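Local atomic coordinates of DUF3256 domain-containing protein (Porphyromonas gingivalis W83, PDB entry 2P3P), a protein that is of unknown function but binds magnesium and, in its full-length form, is probably membrane-associated. Residues L117-D120 against R121-Q125; P126-E129 against D130-L133; Q139-A142 against Y143-Y147. One frame throughout, in Å; residues are numbered along the deposited sequence.

Contact 1: residues L117-D120 against R121-Q125; sequences LKTD and RFWQQ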
loop_
_atom_site.group_PDB
_atom_site.type_symbol
_atom_site.label_atom_id
_atom_site.label_comp_id
_atom_site.label_asym_id
_atom_site.label_seq_id
_atom_site.Cartn_x
_atom_site.Cartn_y
_atom_site.Cartn_z
ATOM N N LEU A 117 6.293 -6.871 -12.429
ATOM C CA LEU A 117 5.262 -6.761 -13.422
ATOM C C LEU A 117 4.891 -5.295 -13.566
ATOM O O LEU A 117 5.162 -4.490 -12.696
ATOM C CB LEU A 117 4.101 -7.651 -13.080
ATOM C CG LEU A 117 4.411 -9.154 -12.938
ATOM C CD1 LEU A 117 3.186 -9.920 -12.366
ATOM C CD2 LEU A 117 4.871 -9.756 -14.287
ATOM N N LYS A 118 4.313 -4.944 -14.705
ATOM C CA LYS A 118 3.881 -3.572 -14.912
ATOM C C LYS A 118 2.591 -3.410 -14.115
ATOM O O LYS A 118 1.643 -4.167 -14.285
ATOM C CB LYS A 118 3.701 -3.232 -16.396
ATOM C CG LYS A 118 2.272 -3.311 -16.944
ATOM C CD LYS A 118 2.181 -2.792 -18.379
ATOM C CE LYS A 118 0.791 -3.044 -18.965
ATOM N NZ LYS A 118 0.274 -1.900 -19.802
ATOM N N THR A 119 2.595 -2.444 -13.210
ATOM C CA THR A 119 1.427 -2.133 -12.395
ATOM C C THR A 119 0.143 -1.774 -13.188
ATOM O O THR A 119 -0.917 -2.185 -12.767
ATOM C CB THR A 119 1.793 -1.035 -11.337
ATOM O OG1 THR A 119 2.855 -1.511 -10.486
ATOM C CG2 THR A 119 0.600 -0.665 -10.439
ATOM N N ASP A 120 0.240 -1.095 -14.348
ATOM C CA ASP A 120 -0.967 -0.557 -15.068
ATOM C C ASP A 120 -1.948 -1.666 -15.395
ATOM O O ASP A 120 -3.139 -1.443 -15.627
ATOM C CB ASP A 120 -0.674 0.068 -16.462
ATOM C CG ASP A 120 0.681 0.738 -16.594
ATOM O OD1 ASP A 120 1.638 0.427 -15.838
ATOM O OD2 ASP A 120 0.785 1.574 -17.527
ATOM N N ARG A 121 -1.409 -2.861 -15.536
ATOM C CA ARG A 121 -2.217 -3.979 -15.943
ATOM C C ARG A 121 -3.258 -4.340 -14.867
ATOM O O ARG A 121 -4.372 -4.791 -15.175
ATOM C CB ARG A 121 -1.299 -5.168 -16.175
ATOM C CG ARG A 121 -1.929 -6.212 -17.003
ATOM C CD ARG A 121 -1.367 -7.578 -16.675
ATOM N NE ARG A 121 -2.356 -8.565 -17.075
ATOM C CZ ARG A 121 -2.092 -9.754 -17.585
ATOM N NH1 ARG A 121 -0.845 -10.147 -17.791
ATOM N NH2 ARG A 121 -3.101 -10.537 -17.904
ATOM N N PHE A 122 -2.863 -4.163 -13.610
ATOM C CA PHE A 122 -3.648 -4.572 -12.462
ATOM C C PHE A 122 -4.314 -3.439 -11.702
ATOM O O PHE A 122 -5.238 -3.655 -10.897
ATOM C CB PHE A 122 -2.700 -5.287 -11.480
ATOM C CG PHE A 122 -1.914 -6.371 -12.101
ATOM C CD1 PHE A 122 -2.516 -7.547 -12.439
ATOM C CD2 PHE A 122 -0.568 -6.210 -12.371
ATOM C CE1 PHE A 122 -1.780 -8.604 -13.010
ATOM C CE2 PHE A 122 0.163 -7.239 -12.929
ATOM C CZ PHE A 122 -0.448 -8.434 -13.249
ATOM N N TRP A 123 -3.813 -2.237 -11.888
ATOM C CA TRP A 123 -4.235 -1.114 -11.078
ATOM C C TRP A 123 -4.094 0.198 -11.846
ATOM O O TRP A 123 -3.048 0.470 -12.442
ATOM C CB TRP A 123 -3.379 -1.055 -9.813
ATOM C CG TRP A 123 -3.451 0.260 -9.070
ATOM C CD1 TRP A 123 -2.513 1.243 -9.050
ATOM C CD2 TRP A 123 -4.523 0.706 -8.252
ATOM N NE1 TRP A 123 -2.952 2.312 -8.274
ATOM C CE2 TRP A 123 -4.183 2.004 -7.773
ATOM C CE3 TRP A 123 -5.757 0.153 -7.890
ATOM C CZ2 TRP A 123 -5.017 2.732 -6.931
ATOM C CZ3 TRP A 123 -6.562 0.858 -7.032
ATOM C CH2 TRP A 123 -6.195 2.142 -6.570
ATOM N N GLN A 124 -5.159 0.987 -11.859
ATOM C CA GLN A 124 -5.127 2.332 -12.419
ATOM C C GLN A 124 -5.317 3.339 -11.281
ATOM O O GLN A 124 -6.385 3.398 -10.685
ATOM C CB GLN A 124 -6.242 2.545 -13.466
ATOM C CG GLN A 124 -6.313 3.918 -14.056
ATOM C CD GLN A 124 -7.392 4.067 -15.168
ATOM O OE1 GLN A 124 -7.881 3.064 -15.748
ATOM N NE2 GLN A 124 -7.721 5.313 -15.501
ATOM N N GLN A 125 -4.331 4.185 -11.043
ATOM C CA GLN A 125 -4.432 5.171 -9.956
ATOM C C GLN A 125 -5.616 6.125 -10.236
ATOM O O GLN A 125 -5.732 6.656 -11.327
ATOM C CB GLN A 125 -3.136 5.996 -9.858
ATOM C CG GLN A 125 -3.031 6.943 -8.680
ATOM C CD GLN A 125 -2.651 6.256 -7.369
ATOM O OE1 GLN A 125 -2.868 5.079 -7.214
ATOM N NE2 GLN A 125 -2.125 7.010 -6.416
#

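Contact 2: residues P126-E129 against D130-L133; sequences PRIE and DFFL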
loop_
_atom_site.group_PDB
_atom_site.type_symbol
_atom_site.label_atom_id
_atom_site.label_comp_id
_atom_site.label_asym_id
_atom_site.label_seq_id
_atom_site.Cartn_x
_atom_site.Cartn_y
_atom_site.Cartn_z
ATOM N N PRO A 126 -6.517 6.300 -9.266
ATOM C CA PRO A 126 -7.585 7.273 -9.511
ATOM C C PRO A 126 -7.060 8.696 -9.638
ATOM O O PRO A 126 -5.945 8.965 -9.181
ATOM C CB PRO A 126 -8.488 7.145 -8.284
ATOM C CG PRO A 126 -7.709 6.471 -7.242
ATOM C CD PRO A 126 -6.613 5.667 -7.934
ATOM N N ARG A 127 -7.819 9.533 -10.354
ATOM C CA ARG A 127 -7.578 10.974 -10.450
ATOM C C ARG A 127 -8.120 11.629 -9.201
ATOM O O ARG A 127 -9.019 11.079 -8.542
ATOM C CB ARG A 127 -8.279 11.591 -11.671
ATOM C CG ARG A 127 -7.786 11.066 -13.016
ATOM C CD ARG A 127 -8.618 11.564 -14.202
ATOM N NE ARG A 127 -8.824 13.015 -14.177
ATOM C CZ ARG A 127 -9.162 13.763 -15.224
ATOM N NH1 ARG A 127 -9.325 15.062 -15.062
ATOM N NH2 ARG A 127 -9.315 13.227 -16.429
ATOM N N ILE A 128 -7.627 12.825 -8.897
ATOM C CA ILE A 128 -8.114 13.494 -7.700
ATOM C C ILE A 128 -9.624 13.774 -7.836
ATOM O O ILE A 128 -10.333 13.866 -6.827
ATOM C CB ILE A 128 -7.314 14.778 -7.369
ATOM C CG1 ILE A 128 -7.621 15.272 -5.955
ATOM C CG2 ILE A 128 -7.613 15.914 -8.401
ATOM C CD1 ILE A 128 -7.331 14.283 -4.828
ATOM N N GLU A 129 -10.142 13.909 -9.067
ATOM C CA GLU A 129 -11.554 14.245 -9.235
ATOM C C GLU A 129 -12.479 13.135 -8.774
ATOM O O GLU A 129 -13.663 13.391 -8.484
ATOM C CB GLU A 129 -11.911 14.669 -10.687
ATOM C CG GLU A 129 -11.835 13.541 -11.746
ATOM C CD GLU A 129 -12.405 13.937 -13.106
ATOM O OE1 GLU A 129 -12.938 15.082 -13.281
ATOM O OE2 GLU A 129 -12.338 13.075 -14.008
ATOM N N ASP A 130 -11.947 11.912 -8.747
ATOM C CA ASP A 130 -12.672 10.766 -8.183
ATOM C C ASP A 130 -13.057 10.935 -6.715
ATOM O O ASP A 130 -13.910 10.188 -6.221
ATOM C CB ASP A 130 -11.888 9.486 -8.400
ATOM C CG ASP A 130 -11.690 9.188 -9.878
ATOM O OD1 ASP A 130 -12.568 9.545 -10.691
ATOM O OD2 ASP A 130 -10.658 8.602 -10.210
ATOM N N PHE A 131 -12.446 11.906 -6.042
ATOM C CA PHE A 131 -12.655 12.129 -4.613
ATOM C C PHE A 131 -13.528 13.375 -4.417
ATOM O O PHE A 131 -13.716 13.864 -3.279
ATOM C CB PHE A 131 -11.306 12.317 -3.898
ATOM C CG PHE A 131 -10.450 11.099 -3.881
ATOM C CD1 PHE A 131 -10.554 10.170 -2.838
ATOM C CD2 PHE A 131 -9.566 10.834 -4.912
ATOM C CE1 PHE A 131 -9.783 9.027 -2.816
ATOM C CE2 PHE A 131 -8.802 9.668 -4.899
ATOM C CZ PHE A 131 -8.920 8.771 -3.834
ATOM N N PHE A 132 -14.097 13.877 -5.520
ATOM C CA PHE A 132 -14.938 15.059 -5.407
ATOM C C PHE A 132 -16.347 14.702 -4.933
ATOM O O PHE A 132 -16.900 13.645 -5.284
ATOM C CB PHE A 132 -15.028 15.826 -6.739
ATOM C CG PHE A 132 -13.756 16.523 -7.170
ATOM C CD1 PHE A 132 -12.587 16.558 -6.372
ATOM C CD2 PHE A 132 -13.740 17.158 -8.392
ATOM C CE1 PHE A 132 -11.448 17.207 -6.821
ATOM C CE2 PHE A 132 -12.601 17.803 -8.858
ATOM C CZ PHE A 132 -11.459 17.832 -8.073
ATOM N N LEU A 133 -16.936 15.605 -4.144
ATOM C CA LEU A 133 -18.331 15.509 -3.713
ATOM C C LEU A 133 -19.266 15.735 -4.886
ATOM O O LEU A 133 -18.838 16.240 -5.946
ATOM C CB LEU A 133 -18.633 16.590 -2.656
ATOM C CG LEU A 133 -18.016 16.311 -1.307
ATOM C CD1 LEU A 133 -18.076 17.559 -0.427
ATOM C CD2 LEU A 133 -18.672 15.078 -0.673
HETATM O O HOH W 1 -12.549 10.570 -13.558
#

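Contact 3: residues Q139-A142 against Y143-Y147; sequences QSYA and YQAIY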
loop_
_atom_site.group_PDB
_atom_site.type_symbol
_atom_site.label_atom_id
_atom_site.label_comp_id
_atom_site.label_asym_id
_atom_site.label_seq_id
_atom_site.Cartn_x
_atom_site.Cartn_y
_atom_site.Cartn_z
ATOM N N GLN A 139 -15.780 25.805 -11.959
ATOM C CA GLN A 139 -15.560 27.276 -12.091
ATOM C C GLN A 139 -15.904 28.021 -10.808
ATOM O O GLN A 139 -15.962 29.254 -10.804
ATOM C CB GLN A 139 -16.328 27.859 -13.274
ATOM C CG GLN A 139 -15.989 27.221 -14.625
ATOM C CD GLN A 139 -14.607 27.633 -15.115
ATOM O OE1 GLN A 139 -13.771 26.786 -15.426
ATOM N NE2 GLN A 139 -14.361 28.942 -15.177
ATOM N N SER A 140 -16.137 27.294 -9.729
ATOM C CA SER A 140 -16.443 27.929 -8.436
ATOM C C SER A 140 -15.217 28.585 -7.832
ATOM O O SER A 140 -14.098 28.144 -8.065
ATOM C CB SER A 140 -17.018 26.941 -7.414
ATOM O OG SER A 140 -16.086 25.962 -6.991
ATOM N N TYR A 141 -15.446 29.644 -7.062
ATOM C CA TYR A 141 -14.390 30.307 -6.355
ATOM C C TYR A 141 -13.594 29.307 -5.539
ATOM O O TYR A 141 -12.357 29.277 -5.567
ATOM C CB TYR A 141 -15.015 31.378 -5.455
ATOM C CG TYR A 141 -14.046 32.438 -5.001
ATOM C CD1 TYR A 141 -14.081 33.724 -5.560
ATOM C CD2 TYR A 141 -13.090 32.157 -4.020
ATOM C CE1 TYR A 141 -13.181 34.705 -5.138
ATOM C CE2 TYR A 141 -12.182 33.103 -3.629
ATOM C CZ TYR A 141 -12.229 34.376 -4.179
ATOM O OH TYR A 141 -11.329 35.323 -3.727
ATOM N N ALA A 142 -14.305 28.459 -4.807
ATOM C CA ALA A 142 -13.620 27.468 -3.955
ATOM C C ALA A 142 -12.686 26.553 -4.751
ATOM O O ALA A 142 -11.555 26.345 -4.362
ATOM C CB ALA A 142 -14.640 26.654 -3.157
ATOM N N TYR A 143 -13.162 26.006 -5.863
ATOM C CA TYR A 143 -12.350 25.153 -6.684
ATOM C C TYR A 143 -11.137 25.871 -7.270
ATOM O O TYR A 143 -10.004 25.346 -7.185
ATOM C CB TYR A 143 -13.182 24.499 -7.795
ATOM C CG TYR A 143 -12.415 23.538 -8.662
ATOM C CD1 TYR A 143 -12.428 22.166 -8.410
ATOM C CD2 TYR A 143 -11.714 23.986 -9.767
ATOM C CE1 TYR A 143 -11.748 21.291 -9.247
ATOM C CE2 TYR A 143 -11.013 23.114 -10.579
ATOM C CZ TYR A 143 -11.071 21.781 -10.333
ATOM O OH TYR A 143 -10.392 20.961 -11.174
ATOM N N GLN A 144 -11.356 27.049 -7.868
ATOM C CA GLN A 144 -10.281 27.825 -8.478
ATOM C C GLN A 144 -9.201 28.258 -7.474
ATOM O O GLN A 144 -7.989 28.241 -7.815
ATOM C CB GLN A 144 -10.866 29.024 -9.294
ATOM C CG GLN A 144 -11.535 28.509 -10.577
ATOM C CD GLN A 144 -12.428 29.529 -11.350
ATOM O OE1 GLN A 144 -12.854 30.563 -10.821
ATOM N NE2 GLN A 144 -12.706 29.207 -12.630
ATOM N N ALA A 145 -9.608 28.550 -6.243
ATOM C CA ALA A 145 -8.682 28.930 -5.191
ATOM C C ALA A 145 -7.825 27.739 -4.712
ATOM O O ALA A 145 -6.657 27.913 -4.355
ATOM C CB ALA A 145 -9.445 29.577 -4.010
ATOM N N ILE A 146 -8.389 26.530 -4.693
ATOM C CA ILE A 146 -7.686 25.335 -4.169
ATOM C C ILE A 146 -6.985 24.535 -5.290
ATOM O O ILE A 146 -6.076 23.773 -5.006
ATOM C CB ILE A 146 -8.684 24.365 -3.485
ATOM C CG1 ILE A 146 -9.361 25.027 -2.284
ATOM C CG2 ILE A 146 -8.015 22.974 -3.113
ATOM C CD1 ILE A 146 -8.411 25.803 -1.356
ATOM N N TYR A 147 -7.379 24.759 -6.544
ATOM C CA TYR A 147 -6.968 23.943 -7.683
ATOM C C TYR A 147 -5.475 23.598 -7.670
ATOM O O TYR A 147 -5.086 22.444 -7.762
ATOM C CB TYR A 147 -7.259 24.669 -9.007
ATOM C CG TYR A 147 -6.813 23.871 -10.188
ATOM C CD1 TYR A 147 -7.499 22.718 -10.539
ATOM C CD2 TYR A 147 -5.670 24.210 -10.921
ATOM C CE1 TYR A 147 -7.109 21.939 -11.604
ATOM C CE2 TYR A 147 -5.270 23.423 -12.008
ATOM C CZ TYR A 147 -6.004 22.281 -12.331
ATOM O OH TYR A 147 -5.663 21.457 -13.381
#

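Contact 1: residues L117-D120 against R121-Q125
F122 and W123 meet L117 and T119 with their ring edges in a tight turn where the chain leaves strand 116-117, the short last strand of the seven-stranded antiparallel sheet. T119 O is the pivot: it accepts from F122 N at 2.9 Å, closing a beta turn, and from W123 N at 3.0 Å, closing the wider alpha turn round it. The two donors come in from different directions, F122 N standing above the carbonyl plane and W123 N lying nearly along the C=O axis.

The turn sends the two aromatic side chains apart. The F122 ring swings back toward the strand and meets L117 at its edge, with L117 CB 4.0 Å from F122 CE2, near the ring plane; L117 CD1 reaches round to F122 CZ. R121 CD lies above one face of the F122 ring, toward its rim, and F109 of strand 104-111 stacks with the ring. T119 and W123 instead run alongside each other in a common direction. With T119 CG2 anti to the backbone N (OG1 at chi1 -60°), the methyl reaches the indole edge, 3.9 Å from W123 CD1, while OG1 bonds to I107 O. Beyond it the indole meets Y195 edge-to-face and touches L166 and I168, so this turn joins the two sheets of the protein.

In-plane at the indole edge, W123 NE1 donates to Q125 OE1 at 3.0 Å, and Q125 N lies above one face near the rim. D120 CA makes a CA-H...O contact with W123 O, 3.5 Å away.

Contact 2: residues P126-E129 against D130-L133
D130 grips the backbone of R127 twice, with its carboxylate at N and its amide at O, as a short 3-10 turn, 128-131, begins. Among the hydrogen bonds, D130 N donates to R127 O, and R127 N in return donates to D130 OD2 at 3.0 Å, ahead of the turn. The amide meets that oxygen from above the carboxylate plane, at a bent 132°. Two further i to i+3 bonds continue the turn, F131 N to I128 O and F132 N to E129 O, both 3.0 Å.

The aromatic contacts are of two sorts. F132 lays its ring under the backbone of E129: E129 CA sits 3.5 Å from the ring centroid and only 2° off the normal, a CH-pi contact over the ring centre, with E129 CB leaning over the same face toward CE2. F131 turns its edge to the chain, its CD2 3.7 Å from I128 O. Apolar carbons fill in round F131, where P126 CG approaches CE2 and I128 CD1 lies 4.1 Å from CD2; the ring also packs on L193 and M155 of the second sheet.

The charged ends of R127, E129 and D130 form a separate group. E129 OE2 lies over the centre of the R127 guanidinium, 3.5 Å from NE, attracted by charge with no N-H aimed at it, while E129 OE1 pairs with R138. One water donates to both E129 OE2 and D130 OD1. With R127 and R138 near E129, and R127 N and the water at D130, both carboxylates probably stay ionised although E129 OE2 and D130 OD1 are only 4.8 Å apart.

Contact 3: residues Q139-A142 against Y143-Y147
Q139, just ahead of helix 141-146, lies against Q144 of its first turn, which is capped by S140. The amide planes stand almost perpendicular, 89° apart, but as modelled Q139 NE2 and Q144 NE2 face each other as two donors, so the assignment of N and O in at least one amide is doubtful. The Q144 chain runs out extended beyond CG, which lays Q144 CD 3.6 Å from Q139 O.

S140 is the N-cap. Its OG is turned to lie between the backbone N and the carbonyl carbon (chi1 67°), which points the hydroxyl into the first turn to accept from Y143 N at 3.1 Å. The same OG bonds to D137 O, so it links the helix start to the loop before it. S140 O opens the regular ladder: Q144 N donates to it at 3.0 Å in an almost straight bond, 177°.

At Y141 the side chain departs from the turn, and its ring meets A145 only loosely, CD2 lying 4.5 Å from A145 CB. The backbone does more here, Y141 O accepting from A145 N at 2.9 Å.

A142 is buried, its methyl directed away from the later turn and touching L183 of helix 181-184 and I186. I146, which also packs on L183, has its side chain about 4 Å at nearest from that of S149, a residue seen to bind magnesium, though no ion is bound to this chain. A142 O finishes the series: it accepts from I146 N at 3.2 Å, and I146 CG1 rests against the same oxygen at 3.3 Å.

How the contacts relate
The three contacts follow one another along the chain in series; none nests in or crosses another. Contact 1 closes the turn that leads off strand 116-117 and carries the chain from the seven-stranded sheet to the four-stranded one. Contact 2 starts at the very next residue, its side chains packing on the second sheet, with the two centres about 19 Å apart. After the loop through R138, contact 3 starts helix 141-146, which packs against helix 181-184. Contacts 2 and 3 touch directly, F132 CE2 lying 3.6 Å from Y143 CE1, and both rings also meet F187. Contacts 1 and 3 remain apart, about 15 Å between nearest atoms.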